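Local coordinates for protein 2-methyl-3-hydroxypyridine-5-carboxylic acid oxygenase (PDB 3ALJ) that probably uses its bound flavin-adenine dinucleotide and molecular oxygen to hydroxylate and open the pyridine ring of 2-methyl-3-hydroxypyridine-5-carboxylic acid, at residues V162-S165 with K169-R172. Residues are numbered along the deposited sequence; the frame is centred on the assembly and turned at random.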
ATOM      1  N   VAL A 162      -2.161  -7.255 -17.735  1.00  9.17           N
ATOM      2  CA  VAL A 162      -2.436  -6.175 -18.624  1.00  9.61           C
ATOM      3  C   VAL A 162      -1.097  -5.584 -19.122  1.00 10.28           C
ATOM      4  O   VAL A 162      -0.925  -5.358 -20.345  1.00 11.70           O
ATOM      5  CB  VAL A 162      -3.351  -5.121 -17.911  1.00  9.43           C
ATOM      6  CG1 VAL A 162      -3.466  -3.789 -18.724  1.00 10.74           C
ATOM      7  CG2 VAL A 162      -4.741  -5.740 -17.539  1.00 10.30           C
ATOM      8  N   ARG A 163      -0.133  -5.334 -18.220  1.00 10.24           N
ATOM      9  CA  ARG A 163       1.142  -4.841 -18.615  1.00  9.47           C
ATOM     10  C   ARG A 163       1.919  -5.847 -19.467  1.00 10.00           C
ATOM     11  O   ARG A 163       2.345  -5.477 -20.584  1.00 10.18           O
ATOM     12  CB  ARG A 163       1.939  -4.634 -17.326  1.00  8.88           C
ATOM     13  CG  ARG A 163       3.405  -4.147 -17.570  1.00  7.84           C
ATOM     14  CD  ARG A 163       4.209  -4.217 -16.299  1.00  8.02           C
ATOM     15  NE  ARG A 163       4.353  -5.589 -15.825  1.00  9.63           N
ATOM     16  CZ  ARG A 163       4.390  -5.988 -14.578  1.00  8.47           C
ATOM     17  NH1 ARG A 163       4.265  -5.177 -13.548  1.00  8.77           N
ATOM     18  NH2 ARG A 163       4.602  -7.283 -14.365  1.00 10.00           N
ATOM     19  N   ASP A 164       1.991  -7.097 -19.008  1.00  9.45           N
ATOM     20  CA  ASP A 164       2.936  -7.969 -19.732  1.00 10.84           C
ATOM     21  C   ASP A 164       2.347  -8.496 -21.030  1.00 11.74           C
ATOM     22  O   ASP A 164       3.162  -8.893 -21.920  1.00 13.70           O
ATOM     23  CB  ASP A 164       3.359  -9.065 -18.802  1.00 10.63           C
ATOM     24  CG  ASP A 164       4.353  -8.518 -17.683  1.00  9.36           C
ATOM     25  OD1 ASP A 164       4.960  -7.444 -17.905  1.00 10.48           O
ATOM     26  OD2 ASP A 164       4.512  -9.219 -16.706  1.00 12.65           O
ATOM     27  N   SER A 165       1.036  -8.509 -21.180  1.00 10.82           N
ATOM     28  CA  SER A 165       0.499  -8.903 -22.556  1.00 10.99           C
ATOM     29  C   SER A 165       0.787  -7.910 -23.585  1.00 14.15           C
ATOM     30  O   SER A 165       0.997  -8.283 -24.769  1.00 16.96           O
ATOM     31  CB  SER A 165      -1.029  -9.094 -22.488  1.00 11.29           C
ATOM     32  OG  SER A 165      -1.710  -7.882 -22.149  1.00 12.60           O
ATOM     33  N   LYS A 169       8.785  -2.161 -21.301  1.00 13.27           N
ATOM     34  CA  LYS A 169      10.176  -2.284 -20.890  1.00 12.68           C
ATOM     35  C   LYS A 169      10.170  -1.947 -19.361  1.00 13.57           C
ATOM     36  O   LYS A 169       9.614  -0.943 -18.910  1.00 13.45           O
ATOM     37  CB  LYS A 169      11.009  -1.208 -21.700  1.00 14.64           C
ATOM     38  CG  LYS A 169      12.467  -1.192 -21.377  1.00 14.51           C
ATOM     39  CD  LYS A 169      13.117  -0.131 -22.390  1.00 19.41           C
ATOM     40  CE  LYS A 169      14.600   0.227 -22.067  1.00 25.52           C
ATOM     41  NZ  LYS A 169      14.723   1.055 -20.795  1.00 22.80           N
ATOM     42  N   GLN A 170      10.920  -2.742 -18.653  1.00 10.92           N
ATOM     43  CA  GLN A 170      10.792  -2.707 -17.146  1.00 11.28           C
ATOM     44  C   GLN A 170      12.025  -3.317 -16.501  1.00 10.69           C
ATOM     45  O   GLN A 170      12.723  -4.183 -17.081  1.00 11.35           O
ATOM     46  CB  GLN A 170       9.573  -3.533 -16.762  1.00 13.56           C
ATOM     47  CG  GLN A 170       9.718  -5.036 -17.129  1.00 13.88           C
ATOM     48  CD  GLN A 170       8.452  -5.858 -16.914  1.00 16.08           C
ATOM     49  OE1 GLN A 170       8.372  -6.615 -15.970  1.00 22.01           O
ATOM     50  NE2 GLN A 170       7.473  -5.594 -17.703  1.00 15.29           N
ATOM     51  N   ASP A 171      12.200  -2.921 -15.239  1.00  9.81           N
ATOM     52  CA  ASP A 171      13.023  -3.721 -14.306  1.00 12.24           C
ATOM     53  C   ASP A 171      12.169  -4.187 -13.124  1.00 10.06           C
ATOM     54  O   ASP A 171      11.460  -3.318 -12.533  1.00 11.99           O
ATOM     55  CB  ASP A 171      14.239  -2.968 -13.761  1.00 13.69           C
ATOM     56  CG  ASP A 171      15.307  -2.740 -14.834  1.00 13.10           C
ATOM     57  OD1 ASP A 171      15.745  -3.718 -15.548  1.00 16.24           O
ATOM     58  OD2 ASP A 171      15.756  -1.564 -14.952  1.00 14.13           O
ATOM     59  N   ARG A 172      12.151  -5.476 -12.917  1.00 12.49           N
ATOM     60  CA  ARG A 172      11.362  -6.065 -11.812  1.00 10.98           C
ATOM     61  C   ARG A 172      12.369  -6.770 -10.954  1.00 14.30           C
ATOM     62  O   ARG A 172      13.315  -7.436 -11.432  1.00 17.42           O
ATOM     63  CB  ARG A 172      10.270  -6.904 -12.459  1.00 12.28           C
ATOM     64  CG  ARG A 172       9.307  -7.603 -11.507  1.00 14.57           C
ATOM     65  CD  ARG A 172       8.059  -8.157 -12.277  1.00 13.45           C
ATOM     66  NE  ARG A 172       7.377  -8.867 -11.295  1.00 17.25           N
ATOM     67  CZ  ARG A 172       6.475  -9.742 -11.568  1.00 16.38           C
ATOM     68  NH1 ARG A 172       6.249  -9.990 -12.915  1.00 16.57           N
ATOM     69  NH2 ARG A 172       5.870 -10.424 -10.659  1.00 20.86           N
TER
HETATM   70  O   HOH W   1       7.124  -9.192 -15.701  1.00 15.92           O
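The amide of Gln170 and the carboxylate of Asp164 are joined by the one direct hydrogen bond between helix segment 162-165 and segment 169-172. Gln170 NE2 donates to Asp164 OD1 over 3.1 Å at an N-H...O angle of 156°, with the acceptor near the amide plane and the donor approaching almost in line with the C-O bond. CG of Gln170 lies between the backbone N and the carbonyl carbon (chi1 64°), and the chain is extended beyond CG, which brings the amide up to the carboxylate. The same NE2 also bonds to the carbonyl oxygen of Phe168.

Ionic pairing within the helix holds the acceptor in place. Arg163 grips Asp164 side-on: NE lies 2.9 Å from Asp164 OD1 and NH2 3.0 Å from Asp164 OD2, a salt bridge in which both oxygens sit close to the guanidinium plane but are met from above the carboxylate. The chain of Arg163 bends at chi3 (64°), laying NE and NH2 alongside Asp164; NH2 also bonds to Val158 O, and NH1 to Ala289 O. Asp164 OD1 thus accepts from two side chains, and Gln170 OE1 lies over one face of the Arg163 guanidinium.

Water 1 extends the network to Arg172, donating to Asp164 OD2 and Gln170 OE1 and accepting from Arg172 NH1 at 3.0 Å. Arg172 NH1 also stands 3.5 Å from Arg163 NH2 at the edge of that guanidinium; the two donors do not bond, and Asp164, its OD2 4.2 Å from Arg172 NH1, probably eases their like charges. Glu271 forms a salt bridge with Arg172 NE.

These links tie helix 161-166 to the larger mixed sheet containing strand 170-185. Arg163, about 9 Å from the FAD, probably closes the DGxxSxxR (DG) motif of flavin hydroxylases, with Asp156 and Ser160.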